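Local coordinates for arginine kinase (Anthopleura japonica, PDB 4RF6), which catalyses the reversible transfer of a phosphoryl group from ATP to L-arginine, giving phosphoarginine and ADP, with two phosphagen kinase units in one chain, at residues 167-172 with 253-258; 216-219 with 224-227. All coordinates share one frame; numbering follows the deposited sequence.

Contact 1 of 2, residues 167-172 with 253-258; sequences TGDLAG and LCRAVN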
loop_
_atom_site.group_PDB
_atom_site.type_symbol
_atom_site.label_atom_id
_atom_site.label_comp_id
_atom_site.label_asym_id
_atom_site.label_seq_id
_atom_site.Cartn_x
_atom_site.Cartn_y
_atom_site.Cartn_z
ATOM N N THR A 167 -23.468 -6.833 -1.779
ATOM C CA THR A 167 -23.536 -6.356 -0.399
ATOM C C THR A 167 -22.200 -6.492 0.331
ATOM O O THR A 167 -21.264 -7.124 -0.170
ATOM C CB THR A 167 -24.618 -7.115 0.403
ATOM O OG1 THR A 167 -24.341 -8.522 0.378
ATOM C CG2 THR A 167 -26.000 -6.862 -0.187
ATOM N N GLY A 168 -22.119 -5.895 1.517
ATOM C CA GLY A 168 -20.930 -5.999 2.344
ATOM C C GLY A 168 -19.707 -5.339 1.744
ATOM O O GLY A 168 -19.773 -4.199 1.284
ATOM N N ASP A 169 -18.585 -6.055 1.748
ATOM C CA ASP A 169 -17.337 -5.492 1.246
ATOM C C ASP A 169 -17.337 -5.334 -0.274
ATOM O O ASP A 169 -16.506 -4.605 -0.820
ATOM C CB ASP A 169 -16.134 -6.324 1.704
ATOM C CG ASP A 169 -16.104 -7.704 1.080
ATOM O OD1 ASP A 169 -17.181 -8.218 0.712
ATOM O OD2 ASP A 169 -15.001 -8.281 0.967
ATOM N N LEU A 170 -18.259 -6.016 -0.953
ATOM C CA LEU A 170 -18.366 -5.914 -2.411
ATOM C C LEU A 170 -19.248 -4.741 -2.848
ATOM O O LEU A 170 -19.285 -4.380 -4.030
ATOM C CB LEU A 170 -18.878 -7.226 -3.017
ATOM C CG LEU A 170 -17.846 -8.350 -3.142
ATOM C CD1 LEU A 170 -18.481 -9.632 -3.640
ATOM C CD2 LEU A 170 -16.713 -7.936 -4.069
ATOM N N ALA A 171 -19.957 -4.148 -1.889
ATOM C CA ALA A 171 -20.792 -2.982 -2.171
ATOM C C ALA A 171 -19.942 -1.831 -2.685
ATOM O O ALA A 171 -18.832 -1.595 -2.192
ATOM C CB ALA A 171 -21.568 -2.553 -0.935
ATOM N N GLY A 172 -20.475 -1.109 -3.666
ATOM C CA GLY A 172 -19.756 -0.017 -4.293
ATOM C C GLY A 172 -20.604 0.674 -5.345
ATOM O O GLY A 172 -21.834 0.605 -5.298
ATOM N N LEU A 253 -13.028 -12.400 -4.851
ATOM C CA LEU A 253 -13.180 -12.571 -6.294
ATOM C C LEU A 253 -14.294 -13.564 -6.600
ATOM O O LEU A 253 -15.222 -13.263 -7.361
ATOM C CB LEU A 253 -11.876 -13.053 -6.932
ATOM C CG LEU A 253 -11.958 -13.263 -8.445
ATOM C CD1 LEU A 253 -12.307 -11.960 -9.142
ATOM C CD2 LEU A 253 -10.665 -13.840 -9.008
ATOM N N CYS A 254 -14.196 -14.746 -5.997
ATOM C CA CYS A 254 -15.159 -15.813 -6.240
ATOM C C CYS A 254 -16.583 -15.400 -5.894
ATOM O O CYS A 254 -17.510 -15.639 -6.673
ATOM C CB CYS A 254 -14.762 -17.070 -5.472
ATOM S SG CYS A 254 -13.357 -17.913 -6.226
ATOM N N ARG A 255 -16.746 -14.770 -4.734
ATOM C CA ARG A 255 -18.053 -14.283 -4.296
ATOM C C ARG A 255 -18.743 -13.463 -5.385
ATOM O O ARG A 255 -19.915 -13.682 -5.692
ATOM C CB ARG A 255 -17.912 -13.456 -3.015
ATOM C CG ARG A 255 -18.473 -14.134 -1.767
ATOM C CD ARG A 255 -17.605 -13.855 -0.546
ATOM N NE ARG A 255 -17.358 -12.425 -0.376
ATOM C CZ ARG A 255 -16.263 -11.916 0.178
ATOM N NH1 ARG A 255 -15.303 -12.717 0.621
ATOM N NH2 ARG A 255 -16.123 -10.604 0.282
ATOM N N ALA A 256 -18.003 -12.539 -5.990
ATOM C CA ALA A 256 -18.566 -11.680 -7.030
ATOM C C ALA A 256 -18.808 -12.424 -8.341
ATOM O O ALA A 256 -19.859 -12.262 -8.967
ATOM C CB ALA A 256 -17.675 -10.476 -7.264
ATOM N N VAL A 257 -17.826 -13.219 -8.765
ATOM C CA VAL A 257 -17.896 -13.907 -10.052
ATOM C C VAL A 257 -19.006 -14.959 -10.069
ATOM O O VAL A 257 -19.764 -15.065 -11.038
ATOM C CB VAL A 257 -16.542 -14.551 -10.430
ATOM C CG1 VAL A 257 -16.680 -15.380 -11.701
ATOM C CG2 VAL A 257 -15.467 -13.474 -10.612
ATOM N N ASN A 258 -19.105 -15.731 -8.991
ATOM C CA ASN A 258 -20.146 -16.750 -8.890
ATOM C C ASN A 258 -21.558 -16.154 -8.907
ATOM O O ASN A 258 -22.477 -16.736 -9.486
ATOM C CB ASN A 258 -19.920 -17.632 -7.653
ATOM C CG ASN A 258 -18.743 -18.581 -7.820
ATOM O OD1 ASN A 258 -18.438 -19.017 -8.929
ATOM N ND2 ASN A 258 -18.078 -18.905 -6.716
#

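Contact 2 of 2, residues 216-219 with 224-227; sequences GIYH and TFLV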
loop_
_atom_site.group_PDB
_atom_site.type_symbol
_atom_site.label_atom_id
_atom_site.label_comp_id
_atom_site.label_asym_id
_atom_site.label_seq_id
_atom_site.Cartn_x
_atom_site.Cartn_y
_atom_site.Cartn_z
ATOM N N GLY A 216 -17.772 0.664 -18.862
ATOM C CA GLY A 216 -17.964 1.167 -17.519
ATOM C C GLY A 216 -16.994 0.593 -16.511
ATOM O O GLY A 216 -16.288 -0.383 -16.780
ATOM N N ILE A 217 -16.978 1.209 -15.335
ATOM C CA ILE A 217 -16.082 0.819 -14.259
ATOM C C ILE A 217 -16.858 0.696 -12.948
ATOM O O ILE A 217 -17.592 1.612 -12.571
ATOM C CB ILE A 217 -14.954 1.852 -14.112
ATOM C CG1 ILE A 217 -14.076 1.851 -15.367
ATOM C CG2 ILE A 217 -14.116 1.576 -12.873
ATOM C CD1 ILE A 217 -13.108 3.014 -15.447
ATOM N N TYR A 218 -16.713 -0.444 -12.272
ATOM C CA TYR A 218 -17.288 -0.642 -10.942
ATOM C C TYR A 218 -16.172 -0.923 -9.948
ATOM O O TYR A 218 -15.244 -1.683 -10.246
ATOM C CB TYR A 218 -18.268 -1.821 -10.945
ATOM C CG TYR A 218 -18.889 -2.147 -9.591
ATOM C CD1 TYR A 218 -20.104 -1.586 -9.209
ATOM C CD2 TYR A 218 -18.273 -3.033 -8.709
ATOM C CE1 TYR A 218 -20.679 -1.882 -7.979
ATOM C CE2 TYR A 218 -18.838 -3.338 -7.478
ATOM C CZ TYR A 218 -20.039 -2.758 -7.121
ATOM O OH TYR A 218 -20.605 -3.057 -5.905
ATOM N N HIS A 219 -16.251 -0.315 -8.769
ATOM C CA HIS A 219 -15.346 -0.691 -7.686
ATOM C C HIS A 219 -16.064 -0.677 -6.343
ATOM O O HIS A 219 -17.011 0.090 -6.145
ATOM C CB HIS A 219 -14.100 0.206 -7.661
ATOM C CG HIS A 219 -14.371 1.615 -7.231
ATOM N ND1 HIS A 219 -14.632 1.959 -5.922
ATOM C CD2 HIS A 219 -14.405 2.771 -7.939
ATOM C CE1 HIS A 219 -14.823 3.266 -5.842
ATOM N NE2 HIS A 219 -14.693 3.780 -7.052
ATOM N N THR A 224 -10.925 -2.604 -3.238
ATOM C CA THR A 224 -10.176 -3.846 -3.278
ATOM C C THR A 224 -10.826 -4.789 -4.284
ATOM O O THR A 224 -10.470 -5.969 -4.386
ATOM C CB THR A 224 -10.124 -4.490 -1.891
ATOM O OG1 THR A 224 -11.460 -4.691 -1.413
ATOM C CG2 THR A 224 -9.369 -3.582 -0.915
ATOM N N PHE A 225 -11.788 -4.249 -5.023
ATOM C CA PHE A 225 -12.508 -4.999 -6.036
ATOM C C PHE A 225 -12.834 -4.050 -7.174
ATOM O O PHE A 225 -13.386 -2.969 -6.944
ATOM C CB PHE A 225 -13.792 -5.590 -5.454
ATOM C CG PHE A 225 -14.635 -6.306 -6.467
ATOM C CD1 PHE A 225 -14.317 -7.599 -6.861
ATOM C CD2 PHE A 225 -15.740 -5.685 -7.030
ATOM C CE1 PHE A 225 -15.086 -8.263 -7.802
ATOM C CE2 PHE A 225 -16.517 -6.338 -7.968
ATOM C CZ PHE A 225 -16.189 -7.629 -8.357
ATOM N N LEU A 226 -12.479 -4.446 -8.393
ATOM C CA LEU A 226 -12.623 -3.577 -9.556
ATOM C C LEU A 226 -13.112 -4.377 -10.755
ATOM O O LEU A 226 -12.621 -5.481 -11.016
ATOM C CB LEU A 226 -11.278 -2.922 -9.886
ATOM C CG LEU A 226 -11.152 -2.152 -11.200
ATOM C CD1 LEU A 226 -11.987 -0.884 -11.137
ATOM C CD2 LEU A 226 -9.692 -1.826 -11.513
ATOM N N VAL A 227 -14.085 -3.825 -11.477
ATOM C CA VAL A 227 -14.580 -4.449 -12.700
ATOM C C VAL A 227 -14.447 -3.480 -13.873
ATOM O O VAL A 227 -14.896 -2.336 -13.791
ATOM C CB VAL A 227 -16.063 -4.876 -12.578
ATOM C CG1 VAL A 227 -16.552 -5.494 -13.887
ATOM C CG2 VAL A 227 -16.267 -5.848 -11.413
#

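Contact 1 of 2, residues 167-172 with 253-258
Leu170 drives one methyl, CD1, against the helix at Ala256, and this is the close-packed half of the contact. CD1 lies 3.8 Å from Ala256 CB and 3.8 Å from Ala256 N, while Arg255 CB borders the same methyl at 3.9 Å. Both Leu170 and Ala256 are buried, and Phe225 of strand 225-229 touches each of them, so leucine, alanine and phenylalanine meet in one apolar cluster. The nearest CA atoms, those of Leu170 and Ala256, stay 7.4 Å apart, and here the leucine side chain spans the gap. In the phosphagen kinase catalytic domain, helix 246-264 packs on the antiparallel sheet, with Leu253 and Val257 turned onto strands 127-136 and 235-242; the short 3-10 turn at 169-170 reaches that helix just before the edge strand 172-176 begins. Toward solvent the contact changes character. The exposed Arg255 bends at chi2 and chi3 to bring NH2 to the carboxylate of Asp169, 2.6 Å from OD1 and 2.7 Å from OD2. The carboxylate meets the edge of the guanidinium, the two planes 29° apart, yet a single nitrogen serves both oxygens. N-H...O angles of 123° and 124° make both hydrogen bonds weak, and the salt bridge is therefore probably more electrostatic than directional. On the other terminal nitrogen, NH1, a weak hydrogen bond links Arg255 to Ser251 one helical turn earlier.

Contact 2 of 2, residues 216-219 with 224-227
Tyr218 and Val227 form an antiparallel hydrogen-bonded pair, the central link of a beta hairpin made by strands 216-220 and 225-229. Two backbone hydrogen bonds close it: Tyr218 N to Val227 O at 3.0 Å, and Val227 N to Tyr218 O at 2.7 Å. Their N-H...O angles of 166° and 165° show nearly straight bonds, and each donor lies in the plane of the carbonyl it meets. The strand segments run antiparallel, their directions 165° apart, a modest departure from 180° that is usual for twisted strands.

CA-H...O contacts supplement these bonds. Tyr218 O also receives Leu226 CA at 3.3 Å, and Ile217 CA approaches Val227 O, so each carbonyl of the central pair has a second, softer donor. In the neighbouring non-hydrogen-bonded pair of His219 and Leu226, His219 CA comes to 3.1 Å from Phe225 O.

Apolar contacts occupy both faces of the sheet. On the face of Tyr218 and Val227, the tyrosine ring extends with CG anti to the backbone N and meets Phe225 edge against edge, CD2 lying 3.8 Å from Phe225 CE2. This diagonal contact is not a face stack. Val227 CB packs beside Tyr218 CB at 4.1 Å. On the face of His219 and Leu226, the Leu226 methyl CD1 reaches Ile217 CG2 at 3.7 Å, whereas the His219 ring turns from the partner strand to meet the rings of Tyr175 and Phe193.

Tyr218 OH forms a hydrogen bond with Leu170 O, outside the hairpin. Every touching residue is buried, so the two backbone bonds matter: they satisfy the amide and carbonyl groups of Tyr218 and Val227 where the surrounding side chains are largely apolar.

How the contacts relate
The centres of contacts 1 and 2 are about 10 Å apart within the catalytic domain of the first repeat. Along the chain, 167-172 comes first, the hairpin segments 216-219 and 224-227 follow, and helix segment 253-258 comes last; the chain thus forms contact 2 between the two halves of contact 1. Two direct joins connect them: Tyr218 OH lies 2.6 Å from Leu170 O, a probable hydrogen bond, and Phe225 CZ packs 3.4 Å from Ala256 CB. Edge strand 172-176 adjoins strand 216-220 in the eight-stranded antiparallel sheet. Through these joins the loop and helix 246-264 are both tied to the hairpin near the 172-176 edge of the sheet.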